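PDB 2X49: invasion protein InvA from Salmonella enterica, which forms part of the type III secretion export apparatus and is involved in invasion of intestinal epithelial cells. Local coordinates for residues Gly234-Glu246 against Ile321-Ile333. Sequence-based numbering, arbitrary orientation.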
ATOM      1  N   GLY A 234      -5.490  -6.076  13.731  1.00 20.60           N
ATOM      2  CA  GLY A 234      -4.861  -7.394  13.933  1.00 20.18           C
ATOM      3  C   GLY A 234      -3.368  -7.349  14.149  1.00 19.78           C
ATOM      4  O   GLY A 234      -2.763  -6.305  14.366  1.00 20.48           O
ATOM      5  N   GLU A 235      -2.779  -8.523  14.061  1.00 18.75           N
ATOM      6  CA  GLU A 235      -1.342  -8.663  14.258  1.00 17.86           C
ATOM      7  C   GLU A 235      -0.641  -8.160  12.992  1.00 17.00           C
ATOM      8  O   GLU A 235      -1.164  -8.234  11.883  1.00 17.24           O
ATOM      9  CB  GLU A 235      -0.949 -10.107  14.609  1.00 18.22           C
ATOM     10  CG  GLU A 235      -0.608 -10.971  13.423  1.00 20.73           C
ATOM     11  CD  GLU A 235      -0.195 -12.376  13.819  1.00 24.58           C
ATOM     12  OE1 GLU A 235      -0.274 -12.702  15.019  1.00 23.70           O
ATOM     13  OE2 GLU A 235       0.218 -13.154  12.925  1.00 28.33           O
ATOM     14  N   LEU A 236       0.527  -7.591  13.191  1.00 15.30           N
ATOM     15  CA  LEU A 236       1.365  -7.204  12.055  1.00 14.47           C
ATOM     16  C   LEU A 236       2.169  -8.396  11.564  1.00 14.14           C
ATOM     17  O   LEU A 236       2.950  -9.002  12.304  1.00 14.34           O
ATOM     18  CB  LEU A 236       2.297  -6.067  12.455  1.00 15.45           C
ATOM     19  CG  LEU A 236       3.142  -5.435  11.379  1.00 14.85           C
ATOM     20  CD1 LEU A 236       2.254  -4.619  10.443  1.00 17.61           C
ATOM     21  CD2 LEU A 236       4.195  -4.544  12.005  1.00 17.42           C
ATOM     22  N   ARG A 237       1.973  -8.735  10.300  1.00 13.87           N
ATOM     23  CA  ARG A 237       2.705  -9.851   9.672  1.00 14.49           C
ATOM     24  C   ARG A 237       3.879  -9.281   8.903  1.00 15.44           C
ATOM     25  O   ARG A 237       3.687  -8.421   8.075  1.00 16.30           O
ATOM     26  CB  ARG A 237       1.798 -10.672   8.747  1.00 14.19           C
ATOM     27  CG  ARG A 237       0.556 -11.137   9.437  1.00 14.68           C
ATOM     28  CD  ARG A 237      -0.392 -11.931   8.572  1.00 13.82           C
ATOM     29  NE  ARG A 237      -1.432 -12.463   9.450  1.00 15.12           N
ATOM     30  CZ  ARG A 237      -2.598 -11.874   9.689  1.00 14.92           C
ATOM     31  NH1 ARG A 237      -2.936 -10.759   9.064  1.00 15.44           N
ATOM     32  NH2 ARG A 237      -3.440 -12.416  10.544  1.00 15.90           N
ATOM     33  N   ALA A 238       5.063  -9.784   9.213  1.00 14.61           N
ATOM     34  CA  ALA A 238       6.346  -9.228   8.741  1.00 15.70           C
ATOM     35  C   ALA A 238       7.359 -10.252   8.314  1.00 14.96           C
ATOM     36  O   ALA A 238       7.368 -11.387   8.744  1.00 14.51           O
ATOM     37  CB  ALA A 238       6.959  -8.352   9.855  1.00 14.81           C
ATOM     38  N   VAL A 239       8.173  -9.770   7.381  1.00 16.66           N
ATOM     39  CA  VAL A 239       9.446 -10.378   6.975  1.00 15.70           C
ATOM     40  C   VAL A 239      10.573  -9.441   7.407  1.00 14.78           C
ATOM     41  O   VAL A 239      10.536  -8.245   7.200  1.00 16.87           O
ATOM     42  CB  VAL A 239       9.472 -10.602   5.453  1.00 16.71           C
ATOM     43  CG1 VAL A 239      10.867 -11.047   4.979  1.00 18.25           C
ATOM     44  CG2 VAL A 239       8.377 -11.607   5.019  1.00 17.33           C
ATOM     45  N   MET A 240      11.596  -9.988   8.035  1.00 15.03           N
ATOM     46  CA  MET A 240      12.698  -9.153   8.546  1.00 15.59           C
ATOM     47  C   MET A 240      13.829  -9.196   7.554  1.00 14.49           C
ATOM     48  O   MET A 240      14.107 -10.222   6.983  1.00 14.95           O
ATOM     49  CB  MET A 240      13.150  -9.679   9.900  1.00 15.98           C
ATOM     50  CG  MET A 240      14.259  -8.870  10.578  1.00 19.22           C
ATOM     51  SD  MET A 240      13.931  -8.805  12.341  1.00 30.54           S
ATOM     52  CE  MET A 240      12.369  -7.942  12.220  1.00 26.96           C
ATOM     53  N   VAL A 241      14.454  -8.066   7.351  1.00 13.95           N
ATOM     54  CA  VAL A 241      15.693  -7.985   6.552  1.00 14.78           C
ATOM     55  C   VAL A 241      16.873  -8.344   7.480  1.00 14.61           C
ATOM     56  O   VAL A 241      17.023  -7.823   8.566  1.00 14.41           O
ATOM     57  CB  VAL A 241      15.900  -6.577   5.929  1.00 15.29           C
ATOM     58  CG1 VAL A 241      17.143  -6.552   5.056  1.00 16.68           C
ATOM     59  CG2 VAL A 241      14.661  -6.128   5.133  1.00 18.94           C
ATOM     60  N   SER A 242      17.713  -9.231   6.999  1.00 15.00           N
ATOM     61  CA  SER A 242      18.935  -9.673   7.718  1.00 17.04           C
ATOM     62  C   SER A 242      19.976  -8.589   7.782  1.00 16.85           C
ATOM     63  O   SER A 242      20.043  -7.690   6.966  1.00 17.47           O
ATOM     64  CB  SER A 242      19.553 -10.912   7.075  1.00 17.31           C
ATOM     65  OG  SER A 242      20.096 -10.612   5.821  1.00 21.67           O
ATOM     66  N   ALA A 243      20.791  -8.694   8.801  1.00 17.50           N
ATOM     67  CA  ALA A 243      21.834  -7.694   9.039  1.00 17.32           C
ATOM     68  C   ALA A 243      22.775  -7.698   7.851  1.00 18.46           C
ATOM     69  O   ALA A 243      23.382  -6.706   7.476  1.00 18.39           O
ATOM     70  CB  ALA A 243      22.610  -7.983  10.382  1.00 16.89           C
ATOM     71  N   GLU A 244      22.794  -8.831   7.196  1.00 20.32           N
ATOM     72  CA  GLU A 244      23.689  -9.032   6.044  1.00 21.23           C
ATOM     73  C   GLU A 244      23.282  -8.171   4.876  1.00 20.84           C
ATOM     74  O   GLU A 244      24.074  -7.425   4.305  1.00 21.46           O
ATOM     75  CB  GLU A 244      23.719 -10.502   5.635  1.00 22.06           C
ATOM     76  CG  GLU A 244      24.635 -11.318   6.524  1.00 23.35           C
ATOM     77  CD  GLU A 244      23.984 -11.892   7.808  1.00 24.71           C
ATOM     78  OE1 GLU A 244      22.891 -11.442   8.235  1.00 26.26           O
ATOM     79  OE2 GLU A 244      24.583 -12.818   8.394  1.00 25.41           O
ATOM     80  N   VAL A 245      22.009  -8.260   4.566  1.00 20.39           N
ATOM     81  CA  VAL A 245      21.449  -7.561   3.420  1.00 19.69           C
ATOM     82  C   VAL A 245      21.458  -6.065   3.715  1.00 18.83           C
ATOM     83  O   VAL A 245      21.740  -5.221   2.854  1.00 19.31           O
ATOM     84  CB  VAL A 245      20.022  -8.059   3.080  1.00 20.10           C
ATOM     85  CG1 VAL A 245      19.341  -7.122   2.103  1.00 21.45           C
ATOM     86  CG2 VAL A 245      20.118  -9.474   2.500  1.00 20.33           C
ATOM     87  N   GLU A 246      21.175  -5.736   4.956  1.00 17.97           N
ATOM     88  CA  GLU A 246      21.136  -4.318   5.319  1.00 18.03           C
ATOM     89  C   GLU A 246      22.469  -3.676   5.031  1.00 18.07           C
ATOM     90  O   GLU A 246      22.569  -2.518   4.577  1.00 18.88           O
ATOM     91  CB  GLU A 246      20.739  -4.086   6.760  1.00 18.05           C
ATOM     92  CG  GLU A 246      19.259  -4.272   6.965  1.00 19.41           C
ATOM     93  CD  GLU A 246      18.760  -3.652   8.263  1.00 21.00           C
ATOM     94  OE1 GLU A 246      19.550  -2.944   8.935  1.00 24.78           O
ATOM     95  OE2 GLU A 246      17.575  -3.884   8.601  1.00 22.56           O
ATOM     96  N   ILE A 321       7.251   1.015  13.787  1.00 18.04           N
ATOM     97  CA  ILE A 321       6.366   0.018  14.455  1.00 17.46           C
ATOM     98  C   ILE A 321       6.536  -0.006  15.988  1.00 16.63           C
ATOM     99  O   ILE A 321       6.226  -0.993  16.641  1.00 16.75           O
ATOM    100  CB  ILE A 321       6.502  -1.432  13.841  1.00 17.13           C
ATOM    101  CG1 ILE A 321       7.879  -2.022  14.144  1.00 19.53           C
ATOM    102  CG2 ILE A 321       6.186  -1.416  12.329  1.00 18.57           C
ATOM    103  CD1 ILE A 321       7.902  -3.531  14.177  1.00 21.14           C
ATOM    104  N   ALA A 322       6.964   1.123  16.547  1.00 15.40           N
ATOM    105  CA  ALA A 322       7.177   1.253  17.998  1.00 15.62           C
ATOM    106  C   ALA A 322       5.903   1.025  18.803  1.00 16.27           C
ATOM    107  O   ALA A 322       5.928   0.524  19.926  1.00 16.45           O
ATOM    108  CB  ALA A 322       7.804   2.637  18.329  1.00 14.60           C
ATOM    109  N   ASP A 323       4.780   1.345  18.179  1.00 16.52           N
ATOM    110  CA  ASP A 323       3.465   1.260  18.879  1.00 17.82           C
ATOM    111  C   ASP A 323       2.769  -0.023  18.561  1.00 17.23           C
ATOM    112  O   ASP A 323       1.587  -0.203  18.864  1.00 17.99           O
ATOM    113  CB  ASP A 323       2.544   2.447  18.538  1.00 17.89           C
ATOM    114  CG  ASP A 323       2.793   3.650  19.432  1.00 22.49           C
ATOM    115  OD1 ASP A 323       1.843   4.437  19.662  1.00 29.04           O
ATOM    116  OD2 ASP A 323       3.931   3.813  19.942  1.00 29.19           O
ATOM    117  N   SER A 324       3.506  -0.918  17.933  1.00 16.95           N
ATOM    118  CA  SER A 324       2.908  -2.196  17.566  1.00 17.39           C
ATOM    119  C   SER A 324       2.594  -3.007  18.798  1.00 17.95           C
ATOM    120  O   SER A 324       3.040  -2.759  19.902  1.00 17.15           O
ATOM    121  CB  SER A 324       3.746  -3.004  16.586  1.00 18.31           C
ATOM    122  OG  SER A 324       5.035  -3.274  17.090  1.00 21.17           O
ATOM    123  N   LYS A 325       1.749  -3.967  18.520  1.00 18.44           N
ATOM    124  CA  LYS A 325       1.242  -4.902  19.507  1.00 19.13           C
ATOM    125  C   LYS A 325       1.781  -6.245  19.083  1.00 18.76           C
ATOM    126  O   LYS A 325       2.987  -6.436  18.987  1.00 19.59           O
ATOM    127  CB  LYS A 325      -0.282  -4.863  19.551  1.00 19.64           C
ATOM    128  CG  LYS A 325      -0.774  -3.602  20.267  1.00 20.20           C
ATOM    129  CD  LYS A 325      -2.214  -3.252  19.926  1.00 23.16           C
ATOM    130  CE  LYS A 325      -2.751  -2.255  20.958  1.00 23.61           C
ATOM    131  NZ  LYS A 325      -4.174  -1.849  20.723  1.00 25.46           N
ATOM    132  N   SER A 326       0.884  -7.136  18.723  1.00 18.38           N
ATOM    133  CA  SER A 326       1.323  -8.451  18.217  1.00 19.42           C
ATOM    134  C   SER A 326       2.030  -8.311  16.875  1.00 20.06           C
ATOM    135  O   SER A 326       1.515  -7.713  15.942  1.00 20.70           O
ATOM    136  CB  SER A 326       0.126  -9.409  18.095  1.00 19.37           C
ATOM    137  OG  SER A 326       0.562 -10.691  17.684  1.00 21.47           O
ATOM    138  N   VAL A 327       3.234  -8.855  16.815  1.00 19.82           N
ATOM    139  CA  VAL A 327       4.023  -8.920  15.569  1.00 20.56           C
ATOM    140  C   VAL A 327       4.434 -10.350  15.294  1.00 20.48           C
ATOM    141  O   VAL A 327       4.898 -11.074  16.157  1.00 21.85           O
ATOM    142  CB  VAL A 327       5.270  -7.982  15.628  1.00 20.62           C
ATOM    143  CG1 VAL A 327       6.101  -8.036  14.343  1.00 21.36           C
ATOM    144  CG2 VAL A 327       4.858  -6.526  15.852  1.00 20.05           C
ATOM    145  N   ASN A 328       4.193 -10.777  14.074  1.00 20.33           N
ATOM    146  CA  ASN A 328       4.538 -12.120  13.649  1.00 20.57           C
ATOM    147  C   ASN A 328       5.536 -12.053  12.513  1.00 20.86           C
ATOM    148  O   ASN A 328       5.179 -11.776  11.380  1.00 19.21           O
ATOM    149  CB  ASN A 328       3.272 -12.832  13.164  1.00 20.44           C
ATOM    150  CG  ASN A 328       3.546 -14.223  12.636  1.00 23.55           C
ATOM    151  OD1 ASN A 328       4.611 -14.786  12.872  1.00 26.60           O
ATOM    152  ND2 ASN A 328       2.575 -14.795  11.935  1.00 28.49           N
ATOM    153  N   VAL A 329       6.793 -12.322  12.829  1.00 20.63           N
ATOM    154  CA  VAL A 329       7.844 -12.396  11.796  1.00 21.48           C
ATOM    155  C   VAL A 329       7.869 -13.795  11.199  1.00 21.13           C
ATOM    156  O   VAL A 329       8.225 -14.742  11.866  1.00 22.58           O
ATOM    157  CB  VAL A 329       9.260 -12.077  12.360  1.00 22.16           C
ATOM    158  CG1 VAL A 329      10.314 -12.318  11.280  1.00 21.87           C
ATOM    159  CG2 VAL A 329       9.338 -10.653  12.858  1.00 22.05           C
ATOM    160  N   ILE A 330       7.428 -13.896   9.950  1.00 20.84           N
ATOM    161  CA  ILE A 330       7.266 -15.217   9.267  1.00 22.31           C
ATOM    162  C   ILE A 330       8.504 -15.711   8.513  1.00 22.59           C
ATOM    163  O   ILE A 330       8.607 -16.865   8.112  1.00 23.76           O
ATOM    164  CB  ILE A 330       6.036 -15.242   8.336  1.00 22.81           C
ATOM    165  CG1 ILE A 330       6.249 -14.380   7.097  1.00 24.02           C
ATOM    166  CG2 ILE A 330       4.772 -14.846   9.103  1.00 24.10           C
ATOM    167  CD1 ILE A 330       5.064 -14.466   6.103  1.00 25.45           C
ATOM    168  N   LYS A 331       9.469 -14.821   8.407  1.00 21.68           N
ATOM    169  CA  LYS A 331      10.648 -15.054   7.575  1.00 21.58           C
ATOM    170  C   LYS A 331      11.677 -13.940   7.682  1.00 21.35           C
ATOM    171  O   LYS A 331      11.329 -12.789   7.878  1.00 21.03           O
ATOM    172  CB  LYS A 331      10.233 -15.228   6.087  1.00 22.68           C
ATOM    173  CG  LYS A 331      11.369 -15.776   5.278  1.00 23.26           C
ATOM    174  CD  LYS A 331      10.980 -16.941   4.469  1.00 22.88           C
ATOM    175  CE  LYS A 331      12.179 -17.558   3.859  1.00 22.39           C
ATOM    176  NZ  LYS A 331      11.777 -18.149   2.584  1.00 21.69           N
ATOM    177  N   THR A 332      12.935 -14.334   7.517  1.00 22.29           N
ATOM    178  CA  THR A 332      14.067 -13.367   7.398  1.00 23.00           C
ATOM    179  C   THR A 332      14.735 -13.448   6.028  1.00 23.89           C
ATOM    180  O   THR A 332      14.967 -14.518   5.493  1.00 24.14           O
ATOM    181  CB  THR A 332      15.130 -13.612   8.508  1.00 23.39           C
ATOM    182  OG1 THR A 332      14.544 -13.394   9.793  1.00 24.17           O
ATOM    183  CG2 THR A 332      16.309 -12.638   8.368  1.00 22.97           C
ATOM    184  N   ILE A 333      14.987 -12.284   5.445  1.00 25.08           N
ATOM    185  CA  ILE A 333      15.711 -12.201   4.154  1.00 26.22           C
ATOM    186  C   ILE A 333      17.233 -12.256   4.325  1.00 27.79           C
ATOM    187  O   ILE A 333      17.829 -11.400   4.986  1.00 30.35           O
ATOM    188  CB  ILE A 333      15.319 -10.968   3.335  1.00 26.57           C
ATOM    189  CG1 ILE A 333      13.888 -11.148   2.837  1.00 26.35           C
ATOM    190  CG2 ILE A 333      16.283 -10.808   2.155  1.00 28.21           C
ATOM    191  CD1 ILE A 333      13.244  -9.917   2.300  1.00 29.50           C
TER
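Leu236 and Val327 begin a parallel strand pairing that carries a beta bulge: Asn328 N bonds almost straight to Leu236 O at 2.8 Å, Ile330 N bonds to Ala238 O, yet Met240 N takes Lys331 O (2.8 Å), one residue further on. Strand 327-332 thus holds one extra residue, Ile330. The Ile330 and Val239 side chains cross obliquely; CG1 of Ile330, held between its backbone N and carbonyl carbon (chi1 71°), comes within 4.1 Å of Val239 CG2. Past the bulge, Ile333 crosses Val239 at about a right angle, CG1 on CG1 at 3.7 Å. On the other face, Met240 CB meets Val329 CG1, and Leu236 CD2 touches Ile321 CG2.

Where the pairing begins, Asn328 ND2 donates to Glu235 OE2 at 3.0 Å in a bent bond (138°), on its syn side but from well out of the carboxylate plane, the amide turned 69° from the carboxylate. Ser326 OG makes only a weak bond to Glu235 OE1.

Further out, strand 291-294 bonds to the far side of strand 236-240, leaving 327-332 as an outermost strand of this four-stranded parallel sheet in the C-terminal domain. Lys331 turns its NZ away from strand 236-240 to a salt bridge with Asp282 OD1. A long salt bridge, Arg237 NE to Glu235 OE2 at 3.9 Å, acts through charge alone, the oxygen lying well out of the guanidinium plane.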